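PDB 4RMB: serine rich repeat protein-1 (Srr-1), which probably acts as a bacterial surface adhesin of Streptococcus agalactiae, this fragment being the domain that binds keratin 4. Local coordinates for residues Thr13-Ile18 and Ser108-Val113; Glu24-Ser29 and Thr100-Ser105; Leu34-Gly39 and Ser124-Ile129. One frame throughout, in Å; residues are numbered along the deposited sequence.

How the contacts relate
Contacts 1 and 3 lie in the two facing sheets of the sandwich and contact 2 at one end of it, about 18 and 13 Å from them between centres. Contact 1 is a regular antiparallel pairing with mostly apolar side chains, and the hydroxyls of Tyr14 and Thr16, toward the core. Contact 3, also buried, replaces part of its backbone pairing by threonine hydroxyls, with a serine hydroxyl bonded behind them. Across the core, Ser124 of contact 3 is hydrogen-bonded to Tyr14 and Thr16. Contact 2, partly buried, is a short pairing finished by an asparagine amide; Met25 packs on Ile18 and Leu34 on Asn101. Strand 11-18 runs on to 25-26 and then 35-40, so successive strands serve successive contacts.

Contact 1 (Thr13-Ile18 and Ser108-Val113); sequences TYITQI and SYVVLV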
loop_
_atom_site.group_PDB
_atom_site.type_symbol
_atom_site.label_atom_id
_atom_site.label_comp_id
_atom_site.label_asym_id
_atom_site.label_seq_id
_atom_site.Cartn_x
_atom_site.Cartn_y
_atom_site.Cartn_z
ATOM N N THR B 13 10.493 -3.894 3.046
ATOM C CA THR B 13 10.891 -3.208 1.838
ATOM C C THR B 13 9.734 -2.353 1.361
ATOM O O THR B 13 8.623 -2.844 1.164
ATOM C CB THR B 13 11.285 -4.185 0.721
ATOM O OG1 THR B 13 12.381 -4.996 1.166
ATOM C CG2 THR B 13 11.704 -3.419 -0.534
ATOM N N TYR B 14 10.013 -1.065 1.201
ATOM C CA TYR B 14 9.030 -0.108 0.721
ATOM C C TYR B 14 9.236 -0.119 -0.785
ATOM O O TYR B 14 10.278 0.313 -1.278
ATOM C CB TYR B 14 9.325 1.271 1.302
ATOM C CG TYR B 14 8.404 2.354 0.805
ATOM C CD1 TYR B 14 7.033 2.298 1.054
ATOM C CD2 TYR B 14 8.900 3.431 0.077
ATOM C CE1 TYR B 14 6.178 3.293 0.587
ATOM C CE2 TYR B 14 8.056 4.429 -0.392
ATOM C CZ TYR B 14 6.700 4.351 -0.136
ATOM O OH TYR B 14 5.864 5.322 -0.621
ATOM N N ILE B 15 8.247 -0.636 -1.508
ATOM C CA ILE B 15 8.333 -0.768 -2.958
ATOM C C ILE B 15 7.505 0.270 -3.688
ATOM O O ILE B 15 6.342 0.485 -3.360
ATOM C CB ILE B 15 7.843 -2.171 -3.405
ATOM C CG1 ILE B 15 8.677 -3.254 -2.724
ATOM C CG2 ILE B 15 7.937 -2.314 -4.910
ATOM C CD1 ILE B 15 8.145 -4.659 -2.950
ATOM N N THR B 16 8.120 0.918 -4.673
ATOM C CA THR B 16 7.421 1.913 -5.474
ATOM C C THR B 16 7.498 1.471 -6.927
ATOM O O THR B 16 8.586 1.288 -7.470
ATOM C CB THR B 16 8.058 3.317 -5.338
ATOM O OG1 THR B 16 8.031 3.732 -3.965
ATOM C CG2 THR B 16 7.290 4.332 -6.162
ATOM N N GLN B 17 6.341 1.262 -7.544
ATOM C CA GLN B 17 6.309 0.874 -8.941
ATOM C C GLN B 17 6.122 2.157 -9.729
ATOM O O GLN B 17 5.244 2.954 -9.416
ATOM C CB GLN B 17 5.144 -0.077 -9.218
ATOM C CG GLN B 17 5.221 -1.396 -8.474
ATOM C CD GLN B 17 4.058 -2.300 -8.821
ATOM O OE1 GLN B 17 2.911 -1.849 -8.895
ATOM N NE2 GLN B 17 4.342 -3.582 -9.035
ATOM N N ILE B 18 6.966 2.367 -10.731
ATOM C CA ILE B 18 6.873 3.566 -11.556
ATOM C C ILE B 18 6.189 3.219 -12.874
ATOM O O ILE B 18 6.636 2.329 -13.596
ATOM C CB ILE B 18 8.267 4.145 -11.857
ATOM C CG1 ILE B 18 8.988 4.475 -10.549
ATOM C CG2 ILE B 18 8.129 5.410 -12.704
ATOM C CD1 ILE B 18 8.316 5.556 -9.746
ATOM N N SER B 108 8.718 0.957 -17.353
ATOM C CA SER B 108 8.357 1.046 -15.945
ATOM C C SER B 108 9.593 0.765 -15.104
ATOM O O SER B 108 10.537 0.136 -15.568
ATOM C CB SER B 108 7.265 0.027 -15.601
ATOM O OG SER B 108 6.097 0.249 -16.372
ATOM N N TYR B 109 9.585 1.242 -13.866
ATOM C CA TYR B 109 10.703 1.021 -12.960
ATOM C C TYR B 109 10.138 0.556 -11.633
ATOM O O TYR B 109 8.948 0.705 -11.368
ATOM C CB TYR B 109 11.482 2.319 -12.725
ATOM C CG TYR B 109 12.148 2.894 -13.953
ATOM C CD1 TYR B 109 13.354 2.376 -14.422
ATOM C CD2 TYR B 109 11.568 3.953 -14.649
ATOM C CE1 TYR B 109 13.968 2.899 -15.556
ATOM C CE2 TYR B 109 12.171 4.482 -15.785
ATOM C CZ TYR B 109 13.370 3.950 -16.232
ATOM O OH TYR B 109 13.963 4.466 -17.358
ATOM N N VAL B 110 10.995 -0.028 -10.806
ATOM C CA VAL B 110 10.592 -0.467 -9.482
ATOM C C VAL B 110 11.699 -0.032 -8.555
ATOM O O VAL B 110 12.866 -0.352 -8.781
ATOM C CB VAL B 110 10.444 -1.996 -9.378
ATOM C CG1 VAL B 110 10.052 -2.376 -7.956
ATOM C CG2 VAL B 110 9.390 -2.482 -10.358
ATOM N N VAL B 111 11.348 0.737 -7.533
ATOM C CA VAL B 111 12.347 1.182 -6.586
ATOM C C VAL B 111 12.117 0.426 -5.300
ATOM O O VAL B 111 11.021 0.445 -4.744
ATOM C CB VAL B 111 12.254 2.692 -6.309
ATOM C CG1 VAL B 111 13.314 3.095 -5.291
ATOM C CG2 VAL B 111 12.453 3.472 -7.611
ATOM N N LEU B 112 13.152 -0.260 -4.840
ATOM C CA LEU B 112 13.058 -1.034 -3.617
ATOM C C LEU B 112 13.866 -0.351 -2.529
ATOM O O LEU B 112 15.067 -0.152 -2.682
ATOM C CB LEU B 112 13.597 -2.444 -3.851
ATOM C CG LEU B 112 12.932 -3.260 -4.963
ATOM C CD1 LEU B 112 13.732 -4.527 -5.207
ATOM C CD2 LEU B 112 11.499 -3.595 -4.569
ATOM N N VAL B 113 13.205 0.010 -1.436
ATOM C CA VAL B 113 13.877 0.665 -0.321
ATOM C C VAL B 113 13.728 -0.228 0.907
ATOM O O VAL B 113 12.662 -0.278 1.522
ATOM C CB VAL B 113 13.254 2.053 -0.036
ATOM C CG1 VAL B 113 13.965 2.732 1.129
ATOM C CG2 VAL B 113 13.359 2.927 -1.273
HETATM O O HOH W 1 10.217 2.602 -2.893
#
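Ile18 faces Tyr109 where the antiparallel strands 13-18 and 108-113 pair, and the bond from Ile18 N to Tyr109 O is short (2.7 Å) and nearly straight, at 173°. The returning bond, Tyr109 N to Ile18 O, is longer at 3.2 Å. With CG1 set beside its own backbone N (chi1 -58°), Ile18 lays that branch near Tyr109 CB, while CG2 comes to the edge of the Tyr109 ring, near its plane. The CB atoms of Ile18 and Tyr109 are 3.8 Å apart, and the two side chains cross at an angle.

Val113 at the other end is joined to Tyr14 by a reciprocal pair of backbone bonds. Its CB rests 3.7 Å from Tyr14 O, and the ring of Tyr14 leads away from it to Ser124. Between these ends Val111 and Thr16 form a third hydrogen-bonded pair, both bonds lying in the carbonyl planes. A water beside this pair donates to Tyr14 O and Val111 O, each of which also accepts a backbone N-H, and is hydrogen-bonded to Thr16 OG1 (2.7 Å), which also bonds Ser124 OG of strand 120-127. On the reverse face Leu112 CD2 presses tightly against Ile15 CG1, only 3.4 Å away, the two side chains running alongside each other.

Tyr14, Ile18, Val111 and Val113 look into the sandwich, against strands 35-40 and 120-127, whereas Ile15 and Gln17 pack on Met69. Strand 108-116 bonds onward to 54-60, and strand 11-18, outermost within its own chain, pairs antiparallel with a strand of the second subunit.

Contact 2 (Glu24-Ser29 and Thr100-Ser105); sequences EMYFAS and TNSISS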
loop_
_atom_site.group_PDB
_atom_site.type_symbol
_atom_site.label_atom_id
_atom_site.label_comp_id
_atom_site.label_asym_id
_atom_site.label_seq_id
_atom_site.Cartn_x
_atom_site.Cartn_y
_atom_site.Cartn_z
ATOM N N GLU B 24 2.041 6.957 -21.170
ATOM C CA GLU B 24 3.178 7.818 -21.445
ATOM C C GLU B 24 3.150 8.936 -20.415
ATOM O O GLU B 24 2.189 9.706 -20.342
ATOM C CB GLU B 24 3.110 8.413 -22.853
ATOM C CG GLU B 24 4.189 9.462 -23.098
ATOM C CD GLU B 24 4.084 10.121 -24.456
ATOM O OE1 GLU B 24 4.526 9.513 -25.454
ATOM O OE2 GLU B 24 3.551 11.248 -24.524
ATOM N N MET B 25 4.192 9.001 -19.596
ATOM C CA MET B 25 4.289 10.031 -18.575
ATOM C C MET B 25 5.174 11.114 -19.168
ATOM O O MET B 25 6.379 10.939 -19.307
ATOM C CB MET B 25 4.903 9.452 -17.306
ATOM C CG MET B 25 4.238 8.158 -16.882
ATOM S SD MET B 25 4.602 7.678 -15.183
ATOM C CE MET B 25 6.381 7.546 -15.227
ATOM N N TYR B 26 4.553 12.230 -19.524
ATOM C CA TYR B 26 5.264 13.325 -20.159
ATOM C C TYR B 26 5.213 14.632 -19.380
ATOM O O TYR B 26 4.159 15.046 -18.890
ATOM C CB TYR B 26 4.688 13.533 -21.563
ATOM C CG TYR B 26 5.325 14.655 -22.342
ATOM C CD1 TYR B 26 6.600 14.519 -22.887
ATOM C CD2 TYR B 26 4.656 15.865 -22.521
ATOM C CE1 TYR B 26 7.193 15.562 -23.593
ATOM C CE2 TYR B 26 5.241 16.911 -23.222
ATOM C CZ TYR B 26 6.506 16.754 -23.754
ATOM O OH TYR B 26 7.081 17.795 -24.443
ATOM N N PHE B 27 6.370 15.281 -19.285
ATOM C CA PHE B 27 6.503 16.562 -18.603
ATOM C C PHE B 27 6.848 17.630 -19.632
ATOM O O PHE B 27 7.904 17.579 -20.257
ATOM C CB PHE B 27 7.618 16.497 -17.553
ATOM C CG PHE B 27 7.168 15.988 -16.208
ATOM C CD1 PHE B 27 5.964 15.304 -16.066
ATOM C CD2 PHE B 27 7.964 16.186 -15.081
ATOM C CE1 PHE B 27 5.555 14.830 -14.822
ATOM C CE2 PHE B 27 7.568 15.719 -13.834
ATOM C CZ PHE B 27 6.362 15.036 -13.702
ATOM N N ALA B 28 5.952 18.592 -19.809
ATOM C CA ALA B 28 6.179 19.666 -20.760
ATOM C C ALA B 28 7.464 20.416 -20.423
ATOM O O ALA B 28 8.000 20.306 -19.319
ATOM C CB ALA B 28 4.994 20.628 -20.753
ATOM N N SER B 29 7.956 21.178 -21.391
ATOM C CA SER B 29 9.165 21.961 -21.209
ATOM C C SER B 29 8.963 22.942 -20.055
ATOM O O SER B 29 7.919 23.585 -19.954
ATOM C CB SER B 29 9.483 22.726 -22.497
ATOM O OG SER B 29 10.678 23.467 -22.365
ATOM N N THR B 100 14.905 12.114 -17.864
ATOM C CA THR B 100 14.129 12.405 -19.062
ATOM C C THR B 100 12.813 13.049 -18.661
ATOM O O THR B 100 12.372 12.909 -17.524
ATOM C CB THR B 100 13.833 11.128 -19.868
ATOM O OG1 THR B 100 12.987 11.450 -20.979
ATOM C CG2 THR B 100 13.146 10.093 -18.996
ATOM N N ASN B 101 12.196 13.774 -19.587
ATOM C CA ASN B 101 10.918 14.414 -19.311
ATOM C C ASN B 101 9.831 13.566 -19.952
ATOM O O ASN B 101 8.668 13.959 -20.004
ATOM C CB ASN B 101 10.894 15.827 -19.895
ATOM C CG ASN B 101 10.963 15.828 -21.406
ATOM O OD1 ASN B 101 11.780 15.126 -22.002
ATOM N ND2 ASN B 101 10.106 16.624 -22.035
ATOM N N SER B 102 10.218 12.386 -20.425
ATOM C CA SER B 102 9.280 11.487 -21.076
ATOM C C SER B 102 9.589 10.005 -20.868
ATOM O O SER B 102 10.638 9.514 -21.284
ATOM C CB SER B 102 9.241 11.795 -22.576
ATOM O OG SER B 102 8.513 10.812 -23.289
ATOM N N ILE B 103 8.673 9.302 -20.210
ATOM C CA ILE B 103 8.812 7.867 -19.982
ATOM C C ILE B 103 7.685 7.205 -20.776
ATOM O O ILE B 103 6.506 7.459 -20.523
ATOM C CB ILE B 103 8.691 7.516 -18.480
ATOM C CG1 ILE B 103 9.921 8.040 -17.732
ATOM C CG2 ILE B 103 8.553 6.006 -18.299
ATOM C CD1 ILE B 103 9.946 7.697 -16.253
ATOM N N SER B 104 8.055 6.369 -21.744
ATOM C CA SER B 104 7.081 5.704 -22.606
ATOM C C SER B 104 6.121 4.776 -21.878
ATOM O O SER B 104 6.362 4.370 -20.742
ATOM C CB SER B 104 7.799 4.917 -23.708
ATOM O OG SER B 104 8.401 3.747 -23.188
ATOM N N SER B 105 5.030 4.437 -22.556
ATOM C CA SER B 105 4.007 3.564 -22.000
ATOM C C SER B 105 4.511 2.146 -21.751
ATOM O O SER B 105 3.931 1.410 -20.953
ATOM C CB SER B 105 2.801 3.518 -22.940
ATOM O OG SER B 105 3.192 3.108 -24.239
#
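Asn101 meets both Tyr26 and Phe27, and its rotamer explains how. With CG between the backbone N and the carbonyl carbon (chi1 65°), the amide reaches across to the opposite chain, where ND2 donates to Phe27 O at 3.0 Å, this oxygen lying close to the amide plane. Asn101 O in turn accepts from Phe27 N (2.7 Å), so backbone and side chain of one asparagine grip both polar atoms of the Phe27 main chain.

The phenol of Tyr26 runs alongside that amide with the two planes 57° apart, and its CE1 comes within 3.5 Å of ND2. Ser102 CB sits at the edge of the same ring, in its plane, 3.8 Å from CD1. Phe27 touches Asn101 through CB, while its ring turns off to meet Tyr133 edge-to-face.

On the other side of the pairing Met25 and Ile103 lie side by side. A bend at the end of the methionine chain (chi3 -59°) brings CE to Ile103 CD1, 3.7 Å away, and both side chains also touch Leu34. Reciprocal backbone bonds join Met25 and Ile103.

Just upstream, Thr100 OG1 accepts from Ser102 N in an ST turn that leads the chain into the pairing. The whole is a minimal two-stranded antiparallel sheet, made from the connections between the longer strands at one end of the sandwich.

Contact 3 (Leu34-Gly39 and Ser124-Ile129); sequences LYTIIG and STVSDI
Tyr35, paired with Ser127, lies against Ile129, which its side chain meets from the ring's root to the hydroxyl. CB packs 3.4 Å from Ser127 O, the carbonyl that also receives the Tyr35 N-H. CG and CD1 come next, near the backbone of Ile129, with CD1 3.7 Å from its N. CE1 then meets Ile129 CB, which stands over the ring face in a CH-pi contact, 3.9 Å from the Tyr35 centroid and 16° off the normal. Across the ring, at its other edge, CE2 approaches Ile129 CG1 over the same face. The tip ends at Ile129 CD1, which CZ touches and the OH nears to 3.5 Å. Ile129 holds CG1 anti to its backbone N (chi1 -167°), and this extended branch runs along the phenol toward the hydroxyl.

Inward, the pairing changes character. Tyr35 and Ser127 exchange two backbone bonds, but the Ile37 N-H goes to the hydroxyl of Thr125 (OG1, 3.0 Å) and not to its carbonyl. Thr125 OG1 donates in turn to Ser127 OG, which donates to Asp128 O, a chain of two hydroxyls running from Thr125 to the carbonyl of Asp128. Thr125 O is taken by Thr36 OG1 (2.9 Å), in the carbonyl plane, and Trp98 NE1 also bonds that hydroxyl of Thr36. Thr125 N to Ile37 O is weak. Leu34 CD2 rests on Val126 CG1 at 4.0 Å.

Strand 35-40 lies between 93-97 and 120-127 in an antiparallel sheet, and Ile38 packs across the core on Val111 and Val113 of the facing sheet. This is the layered beta sandwich of an immunoglobulin-like domain, here a variant of the DEv-IgG fold.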
loop_
_atom_site.group_PDB
_atom_site.type_symbol
_atom_site.label_atom_id
_atom_site.label_comp_id
_atom_site.label_asym_id
_atom_site.label_seq_id
_atom_site.Cartn_x
_atom_site.Cartn_y
_atom_site.Cartn_z
ATOM N N LEU B 34 11.496 13.953 -15.098
ATOM C CA LEU B 34 10.597 13.271 -14.181
ATOM C C LEU B 34 11.499 12.804 -13.055
ATOM O O LEU B 34 12.638 12.395 -13.291
ATOM C CB LEU B 34 9.952 12.056 -14.845
ATOM C CG LEU B 34 8.932 12.318 -15.954
ATOM C CD1 LEU B 34 9.319 11.538 -17.204
ATOM C CD2 LEU B 34 7.557 11.905 -15.479
ATOM N N TYR B 35 10.987 12.863 -11.832
ATOM C CA TYR B 35 11.742 12.446 -10.659
ATOM C C TYR B 35 10.844 11.640 -9.748
ATOM O O TYR B 35 9.617 11.702 -9.846
ATOM C CB TYR B 35 12.183 13.654 -9.824
ATOM C CG TYR B 35 13.456 14.342 -10.229
ATOM C CD1 TYR B 35 13.499 15.184 -11.339
ATOM C CD2 TYR B 35 14.615 14.177 -9.476
ATOM C CE1 TYR B 35 14.675 15.848 -11.683
ATOM C CE2 TYR B 35 15.789 14.829 -9.811
ATOM C CZ TYR B 35 15.811 15.667 -10.912
ATOM O OH TYR B 35 16.974 16.338 -11.215
ATOM N N THR B 36 11.462 10.877 -8.858
ATOM C CA THR B 36 10.699 10.173 -7.842
ATOM C C THR B 36 11.349 10.558 -6.533
ATOM O O THR B 36 12.565 10.429 -6.365
ATOM C CB THR B 36 10.714 8.640 -7.999
ATOM O OG1 THR B 36 9.727 8.267 -8.966
ATOM C CG2 THR B 36 10.379 7.955 -6.661
ATOM N N ILE B 37 10.541 11.076 -5.619
ATOM C CA ILE B 37 11.029 11.462 -4.311
ATOM C C ILE B 37 10.321 10.557 -3.319
ATOM O O ILE B 37 9.109 10.351 -3.413
ATOM C CB ILE B 37 10.702 12.937 -4.012
ATOM C CG1 ILE B 37 11.467 13.834 -4.996
ATOM C CG2 ILE B 37 11.049 13.268 -2.570
ATOM C CD1 ILE B 37 11.169 15.301 -4.857
ATOM N N ILE B 38 11.091 10.003 -2.388
ATOM C CA ILE B 38 10.559 9.111 -1.371
ATOM C C ILE B 38 10.922 9.691 -0.011
ATOM O O ILE B 38 12.086 9.985 0.254
ATOM C CB ILE B 38 11.165 7.700 -1.527
ATOM C CG1 ILE B 38 10.617 7.043 -2.797
ATOM C CG2 ILE B 38 10.875 6.852 -0.279
ATOM C CD1 ILE B 38 11.417 5.853 -3.271
ATOM N N GLY B 39 9.921 9.879 0.844
ATOM C CA GLY B 39 10.175 10.443 2.161
ATOM C C GLY B 39 9.098 10.033 3.145
ATOM O O GLY B 39 8.363 9.087 2.890
ATOM N N SER B 124 5.796 8.416 -1.897
ATOM C CA SER B 124 6.580 8.322 -3.119
ATOM C C SER B 124 5.911 9.227 -4.141
ATOM O O SER B 124 4.690 9.381 -4.141
ATOM C CB SER B 124 6.594 6.892 -3.664
ATOM O OG SER B 124 7.279 6.006 -2.803
ATOM N N THR B 125 6.702 9.839 -5.008
ATOM C CA THR B 125 6.116 10.693 -6.033
ATOM C C THR B 125 6.651 10.340 -7.409
ATOM O O THR B 125 7.606 9.581 -7.556
ATOM C CB THR B 125 6.501 12.190 -5.860
ATOM O OG1 THR B 125 7.887 12.356 -6.196
ATOM C CG2 THR B 125 6.262 12.675 -4.443
ATOM N N VAL B 126 5.976 10.878 -8.413
ATOM C CA VAL B 126 6.446 10.833 -9.790
ATOM C C VAL B 126 6.142 12.303 -9.998
ATOM O O VAL B 126 4.990 12.689 -10.174
ATOM C CB VAL B 126 5.610 9.970 -10.735
ATOM C CG1 VAL B 126 6.060 10.236 -12.172
ATOM C CG2 VAL B 126 5.849 8.496 -10.422
ATOM N N SER B 127 7.175 13.131 -9.910
ATOM C CA SER B 127 6.985 14.569 -9.991
ATOM C C SER B 127 8.194 15.271 -10.550
ATOM O O SER B 127 9.153 14.640 -10.992
ATOM C CB SER B 127 6.764 15.121 -8.589
ATOM O OG SER B 127 7.880 14.807 -7.756
ATOM N N ASP B 128 8.136 16.599 -10.505
ATOM C CA ASP B 128 9.261 17.405 -10.923
ATOM C C ASP B 128 10.183 17.378 -9.704
ATOM O O ASP B 128 9.789 16.940 -8.618
ATOM C CB ASP B 128 8.823 18.843 -11.220
ATOM C CG ASP B 128 8.293 19.556 -9.990
ATOM O OD1 ASP B 128 7.358 19.034 -9.355
ATOM O OD2 ASP B 128 8.809 20.641 -9.657
ATOM N N ILE B 129 11.404 17.858 -9.879
ATOM C CA ILE B 129 12.378 17.861 -8.804
ATOM C C ILE B 129 11.887 18.531 -7.509
ATOM O O ILE B 129 12.230 18.091 -6.414
ATOM C CB ILE B 129 13.676 18.544 -9.292
ATOM C CG1 ILE B 129 14.813 18.272 -8.317
ATOM C CG2 ILE B 129 13.440 20.035 -9.486
ATOM C CD1 ILE B 129 16.167 18.746 -8.821
#